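Local atomic coordinates of beta-galactosidase (PDB entry 3TTY), a protein that hydrolyses beta-galactosides to release terminal galactose, which it binds in the pocket of a TIM-barrel domain. Residues N33-D38 and E375-G380; D275-M280 and G311-Q316; M306-G311 and D340-F345. All blocks are in the same frame, centred on the assembly; numbering follows the deposited sequence.

Interaction 1 of 3, residues N33-D38 and E375-G380; sequences NLAGID and ECAELG
Ala35 and Ala377 meet flank to flank where two helices come close, their CA atoms 3.9 Å apart. Neither methyl aims straight at the other backbone. Each CA-CB bond runs across the line of approach, and Ala35 CB and Ala377 CB settle beside one another at 4.4 Å. At the Ala35-Ala377 crossing only two methyls lie between the backbones, main chain comes close to main chain, and the remaining grip is made by backbone atoms and water. Gly380 has no side chain to hold the backbones apart, and its CA-H is directed nearly in line at Ala35 O, with CA and O 3.3 Å apart and an angle of 173° at the hydrogen.

Gly36 probably helps to turn the chain so that Ala35 O lies here. It leaves helix 22-35 with positive phi in a Schellman motif, its N bonded back to Asn33 O. Two waters then stitch carbonyls of the two backbones together. One donates to Leu34 O and to Ala377 O (2.8 Å from the water), the other to Gly36 O and to Gly380 O (3.1 Å from the water), so neither bridge needs a side chain. Phe373, one turn earlier on helix 371-386, packs against Leu34 and Ala35 and extends the apolar seam, while Tyr11 OH bonds to Cys376 O.

In the (beta/alpha)8 barrel, helix 22-35 follows the first strand and helix 371-386 the last. Their close approach through alanine and glycine is therefore the seam at which the outer ring of helices in a TIM barrel closes on itself.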
loop_
_atom_site.group_PDB
_atom_site.type_symbol
_atom_site.label_atom_id
_atom_site.label_comp_id
_atom_site.label_asym_id
_atom_site.label_seq_id
_atom_site.Cartn_x
_atom_site.Cartn_y
_atom_site.Cartn_z
ATOM N N ASN A 33 -46.913 8.566 -0.371
ATOM C CA ASN A 33 -48.211 7.903 -0.339
ATOM C C ASN A 33 -48.361 6.871 -1.456
ATOM O O ASN A 33 -48.855 5.777 -1.223
ATOM C CB ASN A 33 -49.354 8.928 -0.353
ATOM C CG ASN A 33 -49.457 9.701 0.964
ATOM O OD1 ASN A 33 -49.406 9.115 2.054
ATOM N ND2 ASN A 33 -49.587 11.026 0.867
ATOM N N LEU A 34 -47.913 7.218 -2.661
ATOM C CA LEU A 34 -47.881 6.265 -3.765
ATOM C C LEU A 34 -47.097 5.006 -3.415
ATOM O O LEU A 34 -47.473 3.905 -3.813
ATOM C CB LEU A 34 -47.266 6.895 -5.009
ATOM C CG LEU A 34 -48.082 7.995 -5.682
ATOM C CD1 LEU A 34 -47.402 8.441 -6.974
ATOM C CD2 LEU A 34 -49.497 7.502 -5.956
ATOM N N ALA A 35 -45.998 5.171 -2.683
ATOM C CA ALA A 35 -45.103 4.048 -2.395
ATOM C C ALA A 35 -45.432 3.315 -1.091
ATOM O O ALA A 35 -44.794 2.313 -0.766
ATOM C CB ALA A 35 -43.643 4.501 -2.406
ATOM N N GLY A 36 -46.434 3.806 -0.357
ATOM C CA GLY A 36 -46.810 3.208 0.913
ATOM C C GLY A 36 -45.732 3.383 1.975
ATOM O O GLY A 36 -45.558 2.528 2.845
ATOM N N ILE A 37 -45.008 4.497 1.895
ATOM C CA ILE A 37 -44.010 4.867 2.894
ATOM C C ILE A 37 -44.685 5.563 4.068
ATOM O O ILE A 37 -45.366 6.572 3.885
ATOM C CB ILE A 37 -42.920 5.768 2.278
ATOM C CG1 ILE A 37 -41.904 4.892 1.536
ATOM C CG2 ILE A 37 -42.236 6.633 3.357
ATOM C CD1 ILE A 37 -41.092 5.625 0.491
ATOM N N ASP A 38 -44.496 5.026 5.272
ATOM C CA ASP A 38 -45.206 5.515 6.449
ATOM C C ASP A 38 -44.300 5.865 7.648
ATOM O O ASP A 38 -44.790 6.180 8.745
ATOM C CB ASP A 38 -46.328 4.540 6.859
ATOM C CG ASP A 38 -45.851 3.092 6.966
ATOM O OD1 ASP A 38 -44.623 2.855 7.028
ATOM O OD2 ASP A 38 -46.712 2.185 6.998
ATOM N N GLU A 375 -40.363 -0.606 -7.828
ATOM C CA GLU A 375 -39.999 -1.730 -6.972
ATOM C C GLU A 375 -40.210 -1.365 -5.507
ATOM O O GLU A 375 -40.646 -2.192 -4.709
ATOM C CB GLU A 375 -38.571 -2.195 -7.245
ATOM C CG GLU A 375 -38.373 -2.735 -8.669
ATOM C CD GLU A 375 -37.057 -3.463 -8.861
ATOM O OE1 GLU A 375 -36.580 -4.126 -7.903
ATOM O OE2 GLU A 375 -36.498 -3.376 -9.979
ATOM N N CYS A 376 -39.931 -0.117 -5.158
ATOM C CA CYS A 376 -40.218 0.353 -3.817
ATOM C C CYS A 376 -41.728 0.356 -3.559
ATOM O O CYS A 376 -42.179 -0.045 -2.481
ATOM C CB CYS A 376 -39.621 1.747 -3.579
ATOM S SG CYS A 376 -37.797 1.752 -3.502
ATOM N N ALA A 377 -42.500 0.801 -4.552
ATOM C CA ALA A 377 -43.945 0.930 -4.394
ATOM C C ALA A 377 -44.555 -0.440 -4.180
ATOM O O ALA A 377 -45.388 -0.627 -3.299
ATOM C CB ALA A 377 -44.573 1.611 -5.613
ATOM N N GLU A 378 -44.108 -1.396 -4.981
ATOM C CA GLU A 378 -44.610 -2.760 -4.921
ATOM C C GLU A 378 -44.408 -3.353 -3.527
ATOM O O GLU A 378 -45.326 -3.937 -2.960
ATOM C CB GLU A 378 -43.916 -3.627 -5.982
ATOM C CG GLU A 378 -44.322 -5.097 -5.957
ATOM C CD GLU A 378 -43.362 -6.016 -6.733
ATOM O OE1 GLU A 378 -43.806 -7.108 -7.164
ATOM O OE2 GLU A 378 -42.169 -5.666 -6.899
ATOM N N LEU A 379 -43.201 -3.205 -2.985
ATOM C CA LEU A 379 -42.884 -3.716 -1.655
ATOM C C LEU A 379 -43.730 -2.978 -0.634
ATOM O O LEU A 379 -44.308 -3.588 0.267
ATOM C CB LEU A 379 -41.411 -3.480 -1.341
ATOM C CG LEU A 379 -40.642 -4.397 -0.396
ATOM C CD1 LEU A 379 -39.491 -3.596 0.214
ATOM C CD2 LEU A 379 -41.510 -5.015 0.682
ATOM N N GLY A 380 -43.793 -1.658 -0.772
ATOM C CA GLY A 380 -44.635 -0.845 0.087
ATOM C C GLY A 380 -46.044 -1.410 0.184
ATOM O O GLY A 380 -46.622 -1.486 1.276
HETATM O O HOH W 1 -47.629 0.950 -2.907
HETATM O O HOH W 2 -45.961 0.185 3.845
#

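Interaction 2 of 3, residues D275-M280 and G311-Q316; sequences DNYPSM and GVQNWQ. With GLA (alpha-D-galactopyranose), chain H.
The galactose pocket at the C-terminal mouth of the barrel supplies the setting: Tyr277 and Gln313, from the loops after strands 273-275 and 303-307, meet beside the sugar's O6 hydroxyl. The two side chains cross at about a right angle, yet the ring and the amide are turned only 23° apart, and Gln313 OE1 comes obliquely to Tyr277 CD1 at 3.4 Å. Gln313 reaches there fully extended, with CG anti to the backbone N (chi1 180°), and its amide works in two directions. As modelled, OE1 accepts a weak hydrogen bond from galactose O6 (3.2 Å), while NE2 donates to Gln316 OE1 at 2.9 Å, a partner close to the plane of the Gln313 amide although the bond is bent.

Galactose O6 also sits over one face of the Tyr277 ring, 3.3 Å above its plane and toward the rim. Trp315 offers its edge, with NE1 3.6 Å from galactose C6, and that NE1 is bonded to Glu355. Tyr277 OH has its strongest partner in Glu307 OE1.

Farther from the sugar, Ser279 OG rests against Gln316 CD at 3.3 Å, and Gln316 OE1 is placed 3.0 Å from Pro278 O, two acceptors with no bond between them. That pairing leaves the assignment of O and N in both amides doubtful. A type I turn from Gln313 to Gln316 brings both glutamines to this side. Nearby, Asn314 ND2 bonds Ser415 OG of the second subunit.

The chemistry implies that the two amides are coupled, whichever of them donates: Gln316 probably helps hold the Gln313 amide, which lies beside galactose O6.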
loop_
_atom_site.group_PDB
_atom_site.type_symbol
_atom_site.label_atom_id
_atom_site.label_comp_id
_atom_site.label_asym_id
_atom_site.label_seq_id
_atom_site.Cartn_x
_atom_site.Cartn_y
_atom_site.Cartn_z
ATOM N N ASP A 275 -27.790 -1.210 9.706
ATOM C CA ASP A 275 -27.710 -0.677 8.360
ATOM C C ASP A 275 -27.073 -1.725 7.450
ATOM O O ASP A 275 -25.879 -1.998 7.537
ATOM C CB ASP A 275 -26.898 0.630 8.368
ATOM C CG ASP A 275 -27.427 1.660 9.395
ATOM O OD1 ASP A 275 -28.633 1.638 9.725
ATOM O OD2 ASP A 275 -26.635 2.503 9.872
ATOM N N ASN A 276 -27.882 -2.310 6.573
ATOM C CA ASN A 276 -27.441 -3.434 5.747
ATOM C C ASN A 276 -27.124 -3.045 4.306
ATOM O O ASN A 276 -28.026 -2.711 3.520
ATOM C CB ASN A 276 -28.486 -4.550 5.776
ATOM C CG ASN A 276 -28.130 -5.698 4.867
ATOM O OD1 ASN A 276 -29.002 -6.315 4.244
ATOM N ND2 ASN A 276 -26.845 -5.989 4.768
ATOM N N TYR A 277 -25.836 -3.101 3.976
ATOM C CA TYR A 277 -25.339 -2.711 2.658
ATOM C C TYR A 277 -24.477 -3.793 2.023
ATOM O O TYR A 277 -23.249 -3.704 2.039
ATOM C CB TYR A 277 -24.548 -1.407 2.756
ATOM C CG TYR A 277 -25.426 -0.219 3.104
ATOM C CD1 TYR A 277 -26.077 0.501 2.110
ATOM C CD2 TYR A 277 -25.616 0.170 4.428
ATOM C CE1 TYR A 277 -26.886 1.585 2.425
ATOM C CE2 TYR A 277 -26.421 1.249 4.749
ATOM C CZ TYR A 277 -27.053 1.950 3.744
ATOM O OH TYR A 277 -27.861 3.019 4.055
ATOM N N PRO A 278 -25.116 -4.834 1.475
ATOM C CA PRO A 278 -24.306 -5.864 0.824
ATOM C C PRO A 278 -23.862 -5.356 -0.520
ATOM O O PRO A 278 -24.600 -4.589 -1.148
ATOM C CB PRO A 278 -25.287 -7.030 0.630
ATOM C CG PRO A 278 -26.428 -6.750 1.547
ATOM C CD PRO A 278 -26.521 -5.241 1.612
ATOM N N SER A 279 -22.677 -5.769 -0.953
ATOM C CA SER A 279 -22.244 -5.549 -2.327
ATOM C C SER A 279 -22.751 -6.667 -3.240
ATOM O O SER A 279 -23.190 -7.713 -2.773
ATOM C CB SER A 279 -20.717 -5.457 -2.394
ATOM O OG SER A 279 -20.273 -4.260 -1.771
ATOM N N MET A 280 -22.710 -6.426 -4.543
ATOM C CA MET A 280 -22.960 -7.461 -5.538
ATOM C C MET A 280 -22.158 -8.711 -5.153
ATOM O O MET A 280 -22.561 -9.844 -5.441
ATOM C CB MET A 280 -22.505 -6.940 -6.905
ATOM C CG MET A 280 -22.678 -7.899 -8.084
ATOM S SD MET A 280 -24.207 -7.618 -9.010
ATOM C CE MET A 280 -25.129 -9.057 -8.483
ATOM N N GLY A 311 -31.386 1.116 -4.187
ATOM C CA GLY A 311 -30.709 0.766 -5.428
ATOM C C GLY A 311 -29.202 0.586 -5.266
ATOM O O GLY A 311 -28.737 -0.445 -4.772
ATOM N N VAL A 312 -28.433 1.591 -5.684
ATOM C CA VAL A 312 -26.974 1.539 -5.561
ATOM C C VAL A 312 -26.465 2.171 -4.260
ATOM O O VAL A 312 -27.194 2.882 -3.574
ATOM C CB VAL A 312 -26.289 2.238 -6.747
ATOM C CG1 VAL A 312 -26.678 1.555 -8.055
ATOM C CG2 VAL A 312 -26.649 3.713 -6.775
ATOM N N GLN A 313 -25.207 1.901 -3.927
ATOM C CA GLN A 313 -24.551 2.567 -2.813
ATOM C C GLN A 313 -23.239 3.167 -3.314
ATOM O O GLN A 313 -22.399 2.470 -3.879
ATOM C CB GLN A 313 -24.280 1.602 -1.650
ATOM C CG GLN A 313 -23.567 2.279 -0.444
ATOM C CD GLN A 313 -23.032 1.270 0.575
ATOM O OE1 GLN A 313 -22.848 1.592 1.755
ATOM N NE2 GLN A 313 -22.787 0.048 0.122
ATOM N N ASN A 314 -23.077 4.465 -3.112
ATOM C CA ASN A 314 -21.935 5.176 -3.645
ATOM C C ASN A 314 -20.621 4.669 -3.069
ATOM O O ASN A 314 -19.603 4.694 -3.752
ATOM C CB ASN A 314 -22.075 6.655 -3.349
ATOM C CG ASN A 314 -22.130 6.932 -1.867
ATOM O OD1 ASN A 314 -23.104 6.586 -1.199
ATOM N ND2 ASN A 314 -21.090 7.571 -1.344
ATOM N N TRP A 315 -20.656 4.201 -1.819
ATOM C CA TRP A 315 -19.445 3.775 -1.115
ATOM C C TRP A 315 -18.805 2.498 -1.655
ATOM O O TRP A 315 -17.633 2.258 -1.428
ATOM C CB TRP A 315 -19.705 3.645 0.393
ATOM C CG TRP A 315 -20.146 4.947 1.010
ATOM C CD1 TRP A 315 -21.428 5.316 1.338
ATOM C CD2 TRP A 315 -19.312 6.065 1.334
ATOM N NE1 TRP A 315 -21.435 6.594 1.856
ATOM C CE2 TRP A 315 -20.150 7.073 1.871
ATOM C CE3 TRP A 315 -17.936 6.314 1.231
ATOM C CZ2 TRP A 315 -19.653 8.303 2.306
ATOM C CZ3 TRP A 315 -17.446 7.539 1.666
ATOM C CH2 TRP A 315 -18.302 8.516 2.195
ATOM N N GLN A 316 -19.559 1.681 -2.377
ATOM C CA GLN A 316 -18.987 0.455 -2.918
ATOM C C GLN A 316 -18.027 0.785 -4.072
ATOM O O GLN A 316 -18.261 1.707 -4.845
ATOM C CB GLN A 316 -20.087 -0.528 -3.344
ATOM C CG GLN A 316 -20.996 -0.945 -2.197
ATOM C CD GLN A 316 -22.210 -1.765 -2.628
ATOM O OE1 GLN A 316 -23.117 -2.015 -1.823
ATOM N NE2 GLN A 316 -22.233 -2.190 -3.886
HETATM C C1 GLA H . -24.648 4.633 6.683
HETATM C C2 GLA H . -25.127 5.974 7.293
HETATM C C3 GLA H . -26.086 6.745 6.369
HETATM C C4 GLA H . -25.462 6.784 4.983
HETATM C C5 GLA H . -25.133 5.358 4.530
HETATM C C6 GLA H . -24.579 5.418 3.101
HETATM O O1 GLA H . -25.642 3.595 6.606
HETATM O O2 GLA H . -25.770 5.747 8.538
HETATM O O3 GLA H . -26.291 8.097 6.816
HETATM O O4 GLA H . -24.259 7.532 5.104
HETATM O O5 GLA H . -24.115 4.819 5.379
HETATM O O6 GLA H . -24.623 4.117 2.500
#

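Interaction 3 of 3, residues M306-G311 and D340-F345; sequences MEQTPG and DTVMFF. With GLA (alpha-D-galactopyranose), chain H.
Gln308 O is approached by three groups of the facing segment 340-345. Phe345 N donates to it at 3.0 Å, with an N-H...O angle of 141° and the donor above the carbonyl plane. Phe344 CA brings a C-H to the same Gln308 O at 3.2 Å, and the Phe344 ring turns its edge to it, with the oxygen in the ring plane. Two similar C-H...O contacts lie to either side along the 306-311 backbone: Glu307 CA meets Met343 O at 3.2 Å, and Thr309 CA points almost straight at Phe345 O.

The contact lies toward the C-terminal ends of strands 303-307 and 339-344, the seventh and eighth of the parallel barrel, joined through helix 326-336 in a beta-alpha-beta unit. The Met306 and Met343 chains run abreast in one direction, SD of the former 3.9 Å from CE of the latter, and pack on Thr41. Phe344 instead packs on Cys376 of helix 371-386. Pro310 CB lies over one face of the Phe344 ring in a CH-pi contact, 4.2 Å from the centroid. The Gln308 amide is inclined 26° to that ring, its NE2 3.4 Å from Phe344 CE1 and bonded to Ser331 OG.

At the pocket end, Glu307 and Phe345 run alongside each other, Glu307 OE1 touching Phe345 CB at 3.5 Å. Phe345 turns its CG away from its own amide nitrogen (chi1 -175°) and presents a ring face to the sugar, with C4 over the ring centre. Glu307 OE2 accepts from galactose O2 at 2.8 Å. Glu307 OE1 is bonded by Tyr277 OH, whereas the modelled approach of galactose O1 to it is doubtful. Asn252 ND2 adds a weak bond to OE2, and His358 meets the Phe345 ring edge-to-face.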
loop_
_atom_site.group_PDB
_atom_site.type_symbol
_atom_site.label_atom_id
_atom_site.label_comp_id
_atom_site.label_asym_id
_atom_site.label_seq_id
_atom_site.Cartn_x
_atom_site.Cartn_y
_atom_site.Cartn_z
ATOM N N MET A 306 -32.743 -0.296 9.919
ATOM C CA MET A 306 -32.829 1.160 9.883
ATOM C C MET A 306 -32.476 1.646 8.489
ATOM O O MET A 306 -33.057 2.612 8.006
ATOM C CB MET A 306 -31.905 1.792 10.930
ATOM C CG MET A 306 -31.964 3.316 11.008
ATOM S SD MET A 306 -33.495 3.946 11.721
ATOM C CE MET A 306 -33.405 3.292 13.394
ATOM N N GLU A 307 -31.524 0.978 7.843
ATOM C CA GLU A 307 -31.149 1.348 6.479
ATOM C C GLU A 307 -30.762 0.186 5.572
ATOM O O GLU A 307 -30.392 -0.905 6.021
ATOM C CB GLU A 307 -29.982 2.336 6.459
ATOM C CG GLU A 307 -30.073 3.521 7.382
ATOM C CD GLU A 307 -28.741 4.235 7.437
ATOM O OE1 GLU A 307 -28.020 4.147 6.425
ATOM O OE2 GLU A 307 -28.404 4.864 8.471
ATOM N N GLN A 308 -30.825 0.486 4.283
ATOM C CA GLN A 308 -30.351 -0.336 3.184
ATOM C C GLN A 308 -30.585 0.603 2.005
ATOM O O GLN A 308 -31.411 1.516 2.098
ATOM C CB GLN A 308 -31.192 -1.614 3.019
ATOM C CG GLN A 308 -32.655 -1.359 2.633
ATOM C CD GLN A 308 -33.466 -2.640 2.405
ATOM O OE1 GLN A 308 -32.934 -3.743 2.410
ATOM N NE2 GLN A 308 -34.761 -2.481 2.203
ATOM N N THR A 309 -29.875 0.428 0.903
ATOM C CA THR A 309 -30.173 1.283 -0.238
ATOM C C THR A 309 -31.337 0.705 -1.052
ATOM O O THR A 309 -31.485 -0.517 -1.147
ATOM C CB THR A 309 -28.946 1.514 -1.132
ATOM O OG1 THR A 309 -29.358 2.178 -2.328
ATOM C CG2 THR A 309 -28.288 0.200 -1.491
ATOM N N PRO A 310 -32.195 1.577 -1.604
ATOM C CA PRO A 310 -33.213 1.079 -2.546
ATOM C C PRO A 310 -32.617 0.686 -3.907
ATOM O O PRO A 310 -33.280 -0.003 -4.683
ATOM C CB PRO A 310 -34.190 2.263 -2.686
ATOM C CG PRO A 310 -33.459 3.451 -2.179
ATOM C CD PRO A 310 -32.448 2.967 -1.176
ATOM N N GLY A 311 -31.386 1.116 -4.187
ATOM C CA GLY A 311 -30.709 0.766 -5.428
ATOM C C GLY A 311 -29.202 0.586 -5.266
ATOM O O GLY A 311 -28.737 -0.445 -4.772
ATOM N N ASP A 340 -38.389 -6.134 12.026
ATOM C CA ASP A 340 -39.797 -5.745 12.078
ATOM C C ASP A 340 -40.015 -4.370 11.459
ATOM O O ASP A 340 -41.060 -3.746 11.641
ATOM C CB ASP A 340 -40.332 -5.783 13.515
ATOM C CG ASP A 340 -40.821 -7.166 13.921
ATOM O OD1 ASP A 340 -40.675 -8.101 13.107
ATOM O OD2 ASP A 340 -41.340 -7.314 15.054
ATOM N N THR A 341 -39.003 -3.897 10.746
ATOM C CA THR A 341 -39.137 -2.716 9.912
ATOM C C THR A 341 -38.299 -2.946 8.666
ATOM O O THR A 341 -37.331 -3.716 8.695
ATOM C CB THR A 341 -38.617 -1.437 10.613
ATOM O OG1 THR A 341 -37.192 -1.486 10.688
ATOM C CG2 THR A 341 -39.181 -1.297 12.003
ATOM N N VAL A 342 -38.672 -2.311 7.564
ATOM C CA VAL A 342 -37.729 -2.152 6.460
ATOM C C VAL A 342 -37.633 -0.687 6.038
ATOM O O VAL A 342 -38.586 -0.091 5.532
ATOM C CB VAL A 342 -37.957 -3.135 5.260
ATOM C CG1 VAL A 342 -38.923 -4.248 5.619
ATOM C CG2 VAL A 342 -38.372 -2.403 4.022
ATOM N N MET A 343 -36.466 -0.108 6.284
ATOM C CA MET A 343 -36.261 1.309 6.066
ATOM C C MET A 343 -34.988 1.553 5.259
ATOM O O MET A 343 -34.062 0.734 5.275
ATOM C CB MET A 343 -36.253 2.030 7.404
ATOM C CG MET A 343 -37.566 1.845 8.136
ATOM S SD MET A 343 -37.553 2.160 9.908
ATOM C CE MET A 343 -37.026 3.876 10.007
ATOM N N PHE A 344 -34.970 2.669 4.538
ATOM C CA PHE A 344 -33.923 2.964 3.564
ATOM C C PHE A 344 -33.050 4.126 3.996
ATOM O O PHE A 344 -33.493 5.020 4.733
ATOM C CB PHE A 344 -34.549 3.410 2.219
ATOM C CG PHE A 344 -35.374 2.357 1.528
ATOM C CD1 PHE A 344 -34.766 1.252 0.938
ATOM C CD2 PHE A 344 -36.756 2.495 1.435
ATOM C CE1 PHE A 344 -35.515 0.281 0.292
ATOM C CE2 PHE A 344 -37.525 1.528 0.788
ATOM C CZ PHE A 344 -36.901 0.417 0.215
ATOM N N PHE A 345 -31.818 4.139 3.494
ATOM C CA PHE A 345 -31.184 5.412 3.185
ATOM C C PHE A 345 -31.199 5.537 1.659
ATOM O O PHE A 345 -30.754 4.614 0.976
ATOM C CB PHE A 345 -29.742 5.495 3.695
ATOM C CG PHE A 345 -29.116 6.852 3.491
ATOM C CD1 PHE A 345 -29.195 7.826 4.482
ATOM C CD2 PHE A 345 -28.488 7.171 2.299
ATOM C CE1 PHE A 345 -28.642 9.091 4.297
ATOM C CE2 PHE A 345 -27.928 8.435 2.099
ATOM C CZ PHE A 345 -28.006 9.394 3.102
HETATM C C1 GLA H . -24.648 4.633 6.683
HETATM C C2 GLA H . -25.127 5.974 7.293
HETATM C C3 GLA H . -26.086 6.745 6.369
HETATM C C4 GLA H . -25.462 6.784 4.983
HETATM C C5 GLA H . -25.133 5.358 4.530
HETATM C C6 GLA H . -24.579 5.418 3.101
HETATM O O1 GLA H . -25.642 3.595 6.606
HETATM O O2 GLA H . -25.770 5.747 8.538
HETATM O O3 GLA H . -26.291 8.097 6.816
HETATM O O4 GLA H . -24.259 7.532 5.104
HETATM O O5 GLA H . -24.115 4.819 5.379
HETATM O O6 GLA H . -24.623 4.117 2.500
#

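In the fold
Read from the N terminus, the chain first passes 33-38, at the end of the helix after the first barrel strand. Its partner, 375-380, comes more than three hundred residues later, so interaction 1 closes a very long loop and joins the first barrel helix to the last. Interactions 2 and 3 both fall within that loop. They cross: 275-280, 306-311, 311-316 and 340-345 follow in turn, with Gly311 common to both. Interaction 2 ties together the loops after the sixth and seventh strands, interaction 3 the seventh and eighth strands, and both border the galactose. Interaction 3 also packs on helix 371-386, so the last two strands rest on the helix that closes the barrel.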